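Local coordinates for D-alanyl-lipoteichoic acid synthetase (Streptococcus pneumoniae, PDB 3BMA), which probably takes part in attaching D-alanine to lipoteichoic acid at the cell membrane, at residues C[85-90]-C[144-149]; C[128-133]-C[161-166]; C[104-109]-C[319-324]. The protein carries 1 engineered substitution. All coordinates share one frame; numbering follows the deposited sequence.

Contact 1 of 3, residues C[85-90]-C[144-149]; sequences NQYFGM and QYAATR
Tyr87 and Phe88 of helix 83-90 both lean on the methyl group of Ala146 in helix 141-153, a worked example of how one small residue can receive two large ones. Tyr87 CE2 lies 4.0 Å from Ala146 CB, and the ring meets the methyl obliquely. From the neighbouring position, Phe88 brings its far end, with CZ 4.1 Å from Ala146 CB. The same CZ is 3.8 Å from Ala146 O, which sits at the ring edge, near its plane. Though adjacent in sequence, the two aromatics reach one target because their first torsions differ: in Tyr87 CG is anti to the backbone N (chi1 -179°), whereas in Phe88 it is anti to the carbonyl carbon (chi1 -73°). Tyr87 CD2 also lies over one face of the Phe88 ring, near its rim, 4.1 Å above the plane. All three touching residues are buried, and Phe88 also packs edge-to-face with Phe125 and Phe133.

Gln144, Tyr145 and Thr148, on the looser side of helix 141-153, are partly exposed and keep clear of helix 83-90. Polar bonds appear on this side: Thr148 OG1 donates to Gln144 O at 2.7 Å, with a C=O...donor angle of 152°. Arg149 starts toward helix 83-90 but turns back, laying CG over a face of the Tyr145 ring; Tyr145 OH and Arg149 NH2 then share the carboxylate of Asp277. The apolar chemistry of the interface, with one methyl against the rims of two neighbouring rings, implies that fit and burial join these helices, while the hydrogen bonds and the salt bridge of helix 141-153 lie to the side.

Contact 2 of 3, residues C[128-133]-C[161-166]; sequences DQLTSF and DLVQKL
Helix 127-136 packs on helix 160-167 through two pairs of apolar residues, Leu130 with Val163 and Phe133 with Leu166, each helix contributing side chains three positions apart. Between the first pair the touching branches are methyls, Leu130 CD2 and Val163 CG2, 4.1 Å apart, and the two side chains lie roughly perpendicular. Phe133 and Leu166 instead meet head-on. Leu166 CD1 approaches the ring obliquely, 3.9 Å from Phe133 CE1 and 4.2 Å from Phe133 CZ. With CG anti to the backbone N (chi1 167°), the CE1 and CZ atoms of Phe133 are placed against Leu166.

The pair belongs to the largely helical excursion that the chain makes between strands 101-105 and 291-296 of the parallel sheet. Helix 141-153 connects the two helices in sequence and packs against both, with Ala146 meeting Phe133 and Ala147 meeting Leu166. Other copies of the protein come close as well: Phe194 of the second subunit packs on Leu130, and Thr174 of the third subunit donates its backbone N to Asp161 OD1. Within helix 127-136, Asp128 O accepts from both Ser132 N and Ser132 OG, which arrive from opposite faces of its plane; the hydroxyl bond is 2.6 Å long.

Contact 3 of 3, residues C[104-109]-C[319-324]; sequences YVISPQ and QKIRYQ
Ile321 of helix 311-326 is the residue on which this contact turns: its two branches reach two residues just after strand 101-105. The CG2 methyl meets its counterpart, Ile106 CG2, at 4.1 Å, and the two side chains run antiparallel alongside one another. A chi1 of -74° in Ile321 leaves CG2 for Ile106 and sends the longer branch to the proline two residues further on, where CD1 lies 4.2 Å from Pro108 CA and 4.3 Å from Pro108 CG. Ile106 and Pro108 thus receive the short and the long arm of one isoleucine.

Around these groups lies a second shell. Ile106 CG1 lies in the plane of the Tyr104 ring, at its edge, and Ile106 is backbone hydrogen-bonded to Ile295 of the adjacent parallel strand 291-296. Helix 274-287 adds Leu278 against Ile106 and Tyr275 against Ile321. On helix 311-326, Gln324 hydrogen-bonds to Tyr275 O, Gln279 OE1 and Trp388 NE1, and Lys320 NZ to the carbonyl oxygens of Leu270, Trp388 and Tyr391. Farther out, Arg322 forms salt bridges with Asp335 and Glu326.

The arrangement is helix-on-sheet packing of an alpha/beta fold built on a five-stranded parallel sheet, in keeping with the SGNH-hydrolase clan to which DltD proteins belong. Since only aliphatic carbons meet here, the contact carries little directionality of its own; the chemistry implies that the placement of the helix over the segment that leaves the strand depends on shape, while polar bonds of the same helix probably help to fix its orientation.

Of the segments concerned, 85-90 comes first from the N terminus, followed by 104-109 at the end of a central strand. The chain then enters the helical region, where 128-133 comes next. Segment 144-149 closes contact 1, tying helix 83-90 to helix 141-153, and 161-166 then closes contact 2. These two loops cross, and the contacts touch, with centres 10 Å apart. Contact 3 closes last, at 319-324, bringing a late helix back to the sheet. Its loop crosses that of contact 1 and encloses all of contact 2. Packing of Gln86 and Met90 on Tyr104 joins contacts 1 and 3, whereas contacts 2 and 3 remain about 12 Å apart at their nearest atoms.

Contact 1 of 3, residues C[85-90]-C[144-149]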
loop_
_atom_site.group_PDB
_atom_site.type_symbol
_atom_site.label_atom_id
_atom_site.label_comp_id
_atom_site.label_asym_id
_atom_site.label_seq_id
_atom_site.Cartn_x
_atom_site.Cartn_y
_atom_site.Cartn_z
ATOM N N ASN C 85 5.337 -27.632 15.333
ATOM C CA ASN C 85 5.776 -27.773 13.943
ATOM C C ASN C 85 4.660 -28.215 13.003
ATOM O O ASN C 85 4.470 -27.620 11.937
ATOM C CB ASN C 85 6.954 -28.745 13.828
ATOM C CG ASN C 85 8.300 -28.046 13.853
ATOM O OD1 ASN C 85 8.501 -27.022 13.196
ATOM N ND2 ASN C 85 9.235 -28.606 14.604
ATOM N N GLN C 86 3.918 -29.245 13.409
ATOM C CA GLN C 86 2.842 -29.799 12.587
ATOM C C GLN C 86 1.751 -28.768 12.344
ATOM O O GLN C 86 1.308 -28.598 11.212
ATOM C CB GLN C 86 2.251 -31.082 13.199
ATOM C CG GLN C 86 3.212 -32.287 13.296
ATOM C CD GLN C 86 3.667 -32.850 11.954
ATOM O OE1 GLN C 86 3.198 -32.446 10.891
ATOM N NE2 GLN C 86 4.597 -33.797 12.005
ATOM N N TYR C 87 1.350 -28.068 13.405
ATOM C CA TYR C 87 0.364 -26.994 13.312
ATOM C C TYR C 87 0.722 -25.961 12.253
ATOM O O TYR C 87 -0.120 -25.598 11.429
ATOM C CB TYR C 87 0.168 -26.301 14.662
ATOM C CG TYR C 87 -0.871 -25.204 14.618
ATOM C CD1 TYR C 87 -2.225 -25.511 14.504
ATOM C CD2 TYR C 87 -0.502 -23.860 14.676
ATOM C CE1 TYR C 87 -3.186 -24.518 14.462
ATOM C CE2 TYR C 87 -1.460 -22.853 14.622
ATOM C CZ TYR C 87 -2.800 -23.192 14.518
ATOM O OH TYR C 87 -3.763 -22.212 14.472
ATOM N N PHE C 88 1.971 -25.504 12.271
ATOM C CA PHE C 88 2.431 -24.488 11.327
ATOM C C PHE C 88 2.536 -25.022 9.902
ATOM O O PHE C 88 2.227 -24.312 8.947
ATOM C CB PHE C 88 3.745 -23.859 11.799
ATOM C CG PHE C 88 3.578 -22.937 12.975
ATOM C CD1 PHE C 88 2.712 -21.852 12.903
ATOM C CD2 PHE C 88 4.284 -23.149 14.151
ATOM C CE1 PHE C 88 2.540 -21.010 13.989
ATOM C CE2 PHE C 88 4.123 -22.304 15.236
ATOM C CZ PHE C 88 3.251 -21.235 15.153
ATOM N N GLY C 89 2.952 -26.278 9.770
ATOM C CA GLY C 89 2.974 -26.960 8.474
ATOM C C GLY C 89 1.594 -27.105 7.852
ATOM O O GLY C 89 1.461 -27.039 6.629
ATOM N N MET C 90 0.575 -27.303 8.696
ATOM C CA MET C 90 -0.825 -27.445 8.260
ATOM C C MET C 90 -1.359 -26.171 7.611
ATOM O O MET C 90 -2.138 -26.248 6.668
ATOM C CB MET C 90 -1.743 -27.839 9.428
ATOM C CG MET C 90 -1.635 -29.291 9.896
ATOM S SD MET C 90 -2.662 -29.668 11.347
ATOM C CE MET C 90 -1.687 -30.976 12.065
ATOM N N GLN C 144 -3.672 -16.757 19.628
ATOM C CA GLN C 144 -2.984 -16.102 20.737
ATOM C C GLN C 144 -1.910 -17.003 21.350
ATOM O O GLN C 144 -0.822 -16.534 21.689
ATOM C CB GLN C 144 -3.996 -15.659 21.802
ATOM C CG GLN C 144 -3.425 -14.776 22.919
ATOM C CD GLN C 144 -2.970 -15.562 24.139
ATOM O OE1 GLN C 144 -3.694 -16.419 24.649
ATOM N NE2 GLN C 144 -1.767 -15.266 24.617
ATOM N N TYR C 145 -2.222 -18.291 21.485
ATOM C CA TYR C 145 -1.283 -19.245 22.062
ATOM C C TYR C 145 -0.096 -19.520 21.131
ATOM O O TYR C 145 1.052 -19.566 21.583
ATOM C CB TYR C 145 -1.981 -20.562 22.477
ATOM C CG TYR C 145 -0.993 -21.600 22.957
ATOM C CD1 TYR C 145 -0.425 -21.513 24.226
ATOM C CD2 TYR C 145 -0.585 -22.640 22.121
ATOM C CE1 TYR C 145 0.505 -22.446 24.655
ATOM C CE2 TYR C 145 0.341 -23.574 22.539
ATOM C CZ TYR C 145 0.884 -23.470 23.802
ATOM O OH TYR C 145 1.817 -24.396 24.210
ATOM N N ALA C 146 -0.377 -19.703 19.844
ATOM C CA ALA C 146 0.655 -20.045 18.860
ATOM C C ALA C 146 1.622 -18.892 18.603
ATOM O O ALA C 146 2.797 -19.120 18.304
ATOM C CB ALA C 146 0.019 -20.509 17.556
ATOM N N ALA C 147 1.117 -17.662 18.719
ATOM C CA ALA C 147 1.944 -16.462 18.617
ATOM C C ALA C 147 2.899 -16.376 19.790
ATOM O O ALA C 147 4.061 -16.002 19.622
ATOM C CB ALA C 147 1.075 -15.219 18.562
ATOM N N THR C 148 2.389 -16.719 20.975
ATOM C CA THR C 148 3.163 -16.741 22.215
ATOM C C THR C 148 4.307 -17.745 22.109
ATOM O O THR C 148 5.441 -17.435 22.468
ATOM C CB THR C 148 2.262 -17.088 23.424
ATOM O OG1 THR C 148 1.138 -16.200 23.448
ATOM C CG2 THR C 148 3.021 -16.973 24.740
ATOM N N ARG C 149 4.004 -18.934 21.592
ATOM C CA ARG C 149 5.016 -19.969 21.390
ATOM C C ARG C 149 6.068 -19.571 20.362
ATOM O O ARG C 149 7.224 -19.970 20.484
ATOM C CB ARG C 149 4.369 -21.297 20.996
ATOM C CG ARG C 149 3.560 -21.928 22.106
ATOM C CD ARG C 149 4.442 -22.440 23.225
ATOM N NE ARG C 149 4.856 -23.820 23.003
ATOM C CZ ARG C 149 5.832 -24.422 23.675
ATOM N NH1 ARG C 149 6.505 -23.764 24.609
ATOM N NH2 ARG C 149 6.135 -25.684 23.413
#

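Contact 2 of 3, residues C[128-133]-C[161-166]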
loop_
_atom_site.group_PDB
_atom_site.type_symbol
_atom_site.label_atom_id
_atom_site.label_comp_id
_atom_site.label_asym_id
_atom_site.label_seq_id
_atom_site.Cartn_x
_atom_site.Cartn_y
_atom_site.Cartn_z
ATOM N N ASP C 128 7.087 -18.978 4.694
ATOM C CA ASP C 128 5.789 -19.282 4.092
ATOM C C ASP C 128 4.800 -19.747 5.159
ATOM O O ASP C 128 3.614 -19.439 5.070
ATOM C CB ASP C 128 5.937 -20.321 2.971
ATOM C CG ASP C 128 4.626 -20.623 2.266
ATOM O OD1 ASP C 128 3.780 -19.715 2.096
ATOM O OD2 ASP C 128 4.442 -21.787 1.878
ATOM N N GLN C 129 5.297 -20.458 6.173
ATOM C CA GLN C 129 4.483 -20.879 7.320
ATOM C C GLN C 129 4.100 -19.713 8.225
ATOM O O GLN C 129 2.999 -19.694 8.774
ATOM C CB GLN C 129 5.212 -21.935 8.144
ATOM C CG GLN C 129 5.153 -23.327 7.548
ATOM C CD GLN C 129 6.099 -24.292 8.216
ATOM O OE1 GLN C 129 6.300 -24.238 9.429
ATOM N NE2 GLN C 129 6.689 -25.189 7.428
ATOM N N LEU C 130 5.018 -18.760 8.387
ATOM C CA LEU C 130 4.768 -17.547 9.164
ATOM C C LEU C 130 3.600 -16.767 8.568
ATOM O O LEU C 130 2.642 -16.458 9.269
ATOM C CB LEU C 130 6.015 -16.659 9.190
ATOM C CG LEU C 130 6.415 -15.867 10.444
ATOM C CD1 LEU C 130 7.523 -14.900 10.083
ATOM C CD2 LEU C 130 5.277 -15.118 11.125
ATOM N N THR C 131 3.683 -16.474 7.271
ATOM C CA THR C 131 2.670 -15.664 6.587
ATOM C C THR C 131 1.326 -16.379 6.430
ATOM O O THR C 131 0.279 -15.730 6.471
ATOM C CB THR C 131 3.163 -15.142 5.220
ATOM O OG1 THR C 131 3.827 -16.191 4.501
ATOM C CG2 THR C 131 4.112 -13.971 5.401
ATOM N N SER C 132 1.370 -17.705 6.261
ATOM C CA SER C 132 0.169 -18.555 6.238
ATOM C C SER C 132 -0.547 -18.558 7.580
ATOM O O SER C 132 -1.781 -18.558 7.633
ATOM C CB SER C 132 0.529 -19.997 5.885
ATOM O OG SER C 132 1.092 -20.075 4.593
ATOM N N PHE C 133 0.237 -18.577 8.656
ATOM C CA PHE C 133 -0.292 -18.473 10.011
ATOM C C PHE C 133 -1.009 -17.141 10.226
ATOM O O PHE C 133 -2.131 -17.122 10.721
ATOM C CB PHE C 133 0.822 -18.678 11.048
ATOM C CG PHE C 133 0.439 -18.280 12.450
ATOM C CD1 PHE C 133 1.051 -17.189 13.066
ATOM C CD2 PHE C 133 -0.524 -18.997 13.159
ATOM C CE1 PHE C 133 0.702 -16.817 14.356
ATOM C CE2 PHE C 133 -0.878 -18.629 14.453
ATOM C CZ PHE C 133 -0.264 -17.538 15.051
ATOM N N ASP C 161 6.059 -7.290 15.106
ATOM C CA ASP C 161 4.944 -6.407 15.470
ATOM C C ASP C 161 3.577 -7.091 15.335
ATOM O O ASP C 161 2.673 -6.857 16.141
ATOM C CB ASP C 161 4.985 -5.115 14.633
ATOM C CG ASP C 161 4.846 -5.376 13.128
ATOM O OD1 ASP C 161 3.824 -4.955 12.545
ATOM O OD2 ASP C 161 5.745 -6.011 12.530
ATOM N N LEU C 162 3.454 -7.949 14.325
ATOM C CA LEU C 162 2.202 -8.624 14.006
ATOM C C LEU C 162 1.975 -9.824 14.918
ATOM O O LEU C 162 0.848 -10.086 15.337
ATOM C CB LEU C 162 2.190 -9.050 12.532
ATOM C CG LEU C 162 2.251 -7.916 11.500
ATOM C CD1 LEU C 162 2.580 -8.438 10.112
ATOM C CD2 LEU C 162 0.959 -7.140 11.472
ATOM N N VAL C 163 3.058 -10.537 15.222
ATOM C CA VAL C 163 3.036 -11.689 16.127
ATOM C C VAL C 163 2.772 -11.256 17.582
ATOM O O VAL C 163 1.979 -11.895 18.284
ATOM C CB VAL C 163 4.341 -12.531 15.997
ATOM C CG1 VAL C 163 4.306 -13.746 16.899
ATOM C CG2 VAL C 163 4.541 -12.986 14.553
ATOM N N GLN C 164 3.411 -10.164 18.014
ATOM C CA GLN C 164 3.190 -9.587 19.352
ATOM C C GLN C 164 1.751 -9.130 19.590
ATOM O O GLN C 164 1.235 -9.281 20.700
ATOM C CB GLN C 164 4.134 -8.409 19.617
ATOM C CG GLN C 164 5.538 -8.792 20.069
ATOM C CD GLN C 164 6.470 -7.588 20.194
ATOM O OE1 GLN C 164 6.285 -6.561 19.531
ATOM N NE2 GLN C 164 7.483 -7.716 21.044
ATOM N N LYS C 165 1.124 -8.559 18.558
ATOM C CA LYS C 165 -0.287 -8.147 18.607
ATOM C C LYS C 165 -1.212 -9.338 18.826
ATOM O O LYS C 165 -2.148 -9.265 19.620
ATOM C CB LYS C 165 -0.696 -7.406 17.330
ATOM C CG LYS C 165 -0.351 -5.928 17.326
ATOM C CD LYS C 165 -1.087 -5.183 16.222
ATOM C CE LYS C 165 -0.798 -3.687 16.281
ATOM N NZ LYS C 165 -1.609 -2.900 15.304
ATOM N N LEU C 166 -0.935 -10.431 18.120
ATOM C CA LEU C 166 -1.689 -11.670 18.277
ATOM C C LEU C 166 -1.485 -12.302 19.652
ATOM O O LEU C 166 -2.433 -12.815 20.242
ATOM C CB LEU C 166 -1.327 -12.670 17.176
ATOM C CG LEU C 166 -1.772 -12.374 15.744
ATOM C CD1 LEU C 166 -1.464 -13.569 14.865
ATOM C CD2 LEU C 166 -3.252 -12.050 15.683
#

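Contact 3 of 3, residues C[104-109]-C[319-324]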
loop_
_atom_site.group_PDB
_atom_site.type_symbol
_atom_site.label_atom_id
_atom_site.label_comp_id
_atom_site.label_asym_id
_atom_site.label_seq_id
_atom_site.Cartn_x
_atom_site.Cartn_y
_atom_site.Cartn_z
ATOM N N TYR C 104 -2.103 -39.315 12.682
ATOM C CA TYR C 104 -1.322 -38.457 13.562
ATOM C C TYR C 104 -0.714 -39.261 14.708
ATOM O O TYR C 104 -1.423 -39.696 15.609
ATOM C CB TYR C 104 -2.193 -37.314 14.097
ATOM C CG TYR C 104 -1.408 -36.167 14.685
ATOM C CD1 TYR C 104 -0.955 -35.127 13.875
ATOM C CD2 TYR C 104 -1.119 -36.115 16.046
ATOM C CE1 TYR C 104 -0.227 -34.074 14.399
ATOM C CE2 TYR C 104 -0.390 -35.065 16.583
ATOM C CZ TYR C 104 0.048 -34.047 15.752
ATOM O OH TYR C 104 0.773 -33.007 16.271
ATOM N N VAL C 105 0.601 -39.460 14.659
ATOM C CA VAL C 105 1.340 -40.103 15.747
ATOM C C VAL C 105 1.433 -39.155 16.944
ATOM O O VAL C 105 1.715 -37.973 16.771
ATOM C CB VAL C 105 2.748 -40.523 15.272
ATOM C CG1 VAL C 105 3.642 -40.940 16.440
ATOM C CG2 VAL C 105 2.638 -41.648 14.262
ATOM N N ILE C 106 1.139 -39.659 18.144
ATOM C CA ILE C 106 1.356 -38.902 19.379
ATOM C C ILE C 106 2.250 -39.718 20.299
ATOM O O ILE C 106 1.782 -40.624 20.998
ATOM C CB ILE C 106 0.046 -38.587 20.143
ATOM C CG1 ILE C 106 -1.007 -37.947 19.244
ATOM C CG2 ILE C 106 0.326 -37.663 21.317
ATOM C CD1 ILE C 106 -2.319 -37.707 19.962
ATOM N N SER C 107 3.541 -39.403 20.297
ATOM C CA SER C 107 4.486 -40.112 21.148
ATOM C C SER C 107 4.535 -39.459 22.524
ATOM O O SER C 107 4.746 -38.248 22.624
ATOM C CB SER C 107 5.870 -40.154 20.509
ATOM O OG SER C 107 6.765 -40.899 21.307
ATOM N N PRO C 108 4.300 -40.252 23.590
ATOM C CA PRO C 108 4.357 -39.765 24.972
ATOM C C PRO C 108 5.715 -39.197 25.405
ATOM O O PRO C 108 5.767 -38.412 26.350
ATOM C CB PRO C 108 3.999 -41.007 25.796
ATOM C CG PRO C 108 3.215 -41.863 24.853
ATOM C CD PRO C 108 3.888 -41.667 23.538
ATOM N N GLN C 109 6.791 -39.570 24.719
ATOM C CA GLN C 109 8.114 -39.034 25.043
ATOM C C GLN C 109 8.341 -37.600 24.532
ATOM O O GLN C 109 9.306 -36.948 24.941
ATOM C CB GLN C 109 9.237 -39.993 24.608
ATOM C CG GLN C 109 9.460 -40.126 23.105
ATOM C CD GLN C 109 10.643 -39.320 22.597
ATOM O OE1 GLN C 109 10.532 -38.599 21.607
ATOM N NE2 GLN C 109 11.785 -39.446 23.269
ATOM N N GLN C 319 -3.184 -42.009 29.539
ATOM C CA GLN C 319 -4.511 -41.670 30.057
ATOM C C GLN C 319 -4.789 -40.168 29.987
ATOM O O GLN C 319 -5.924 -39.757 29.738
ATOM C CB GLN C 319 -4.664 -42.163 31.499
ATOM C CG GLN C 319 -4.955 -43.653 31.639
ATOM C CD GLN C 319 -4.672 -44.179 33.042
ATOM O OE1 GLN C 319 -5.177 -43.647 34.033
ATOM N NE2 GLN C 319 -3.862 -45.232 33.129
ATOM N N LYS C 320 -3.751 -39.359 30.199
ATOM C CA LYS C 320 -3.864 -37.901 30.117
ATOM C C LYS C 320 -4.036 -37.437 28.669
ATOM O O LYS C 320 -4.790 -36.489 28.397
ATOM C CB LYS C 320 -2.648 -37.223 30.758
ATOM C CG LYS C 320 -2.889 -35.769 31.107
ATOM C CD LYS C 320 -1.674 -35.091 31.694
ATOM C CE LYS C 320 -1.813 -33.586 31.538
ATOM N NZ LYS C 320 -0.806 -32.816 32.309
ATOM N N ILE C 321 -3.340 -38.123 27.758
ATOM C CA ILE C 321 -3.435 -37.883 26.319
ATOM C C ILE C 321 -4.821 -38.267 25.796
ATOM O O ILE C 321 -5.497 -37.449 25.165
ATOM C CB ILE C 321 -2.300 -38.628 25.537
ATOM C CG1 ILE C 321 -0.961 -37.912 25.748
ATOM C CG2 ILE C 321 -2.602 -38.699 24.035
ATOM C CD1 ILE C 321 0.268 -38.747 25.438
ATOM N N ARG C 322 -5.238 -39.500 26.095
ATOM C CA ARG C 322 -6.528 -40.039 25.670
ATOM C C ARG C 322 -7.709 -39.202 26.151
ATOM O O ARG C 322 -8.685 -39.054 25.426
ATOM C CB ARG C 322 -6.689 -41.486 26.133
ATOM C CG ARG C 322 -5.887 -42.520 25.330
ATOM C CD ARG C 322 -6.305 -43.933 25.719
ATOM N NE ARG C 322 -7.647 -44.247 25.229
ATOM C CZ ARG C 322 -7.936 -45.237 24.389
ATOM N NH1 ARG C 322 -6.988 -46.049 23.952
ATOM N NH2 ARG C 322 -9.186 -45.428 23.997
ATOM N N TYR C 323 -7.612 -38.645 27.356
ATOM C CA TYR C 323 -8.665 -37.778 27.877
ATOM C C TYR C 323 -8.825 -36.501 27.056
ATOM O O TYR C 323 -9.945 -36.099 26.756
ATOM C CB TYR C 323 -8.448 -37.437 29.351
ATOM C CG TYR C 323 -9.537 -36.547 29.914
ATOM C CD1 TYR C 323 -10.810 -37.057 30.189
ATOM C CD2 TYR C 323 -9.304 -35.191 30.157
ATOM C CE1 TYR C 323 -11.817 -36.244 30.692
ATOM C CE2 TYR C 323 -10.306 -34.367 30.662
ATOM C CZ TYR C 323 -11.557 -34.901 30.929
ATOM O OH TYR C 323 -12.550 -34.093 31.427
ATOM N N GLN C 324 -7.703 -35.880 26.693
ATOM C CA GLN C 324 -7.702 -34.670 25.867
ATOM C C GLN C 324 -8.347 -34.921 24.504
ATOM O O GLN C 324 -9.112 -34.093 24.009
ATOM C CB GLN C 324 -6.276 -34.142 25.691
ATOM C CG GLN C 324 -6.209 -32.728 25.112
ATOM C CD GLN C 324 -4.813 -32.130 25.138
ATOM O OE1 GLN C 324 -3.851 -32.761 25.585
ATOM N NE2 GLN C 324 -4.698 -30.899 24.657
#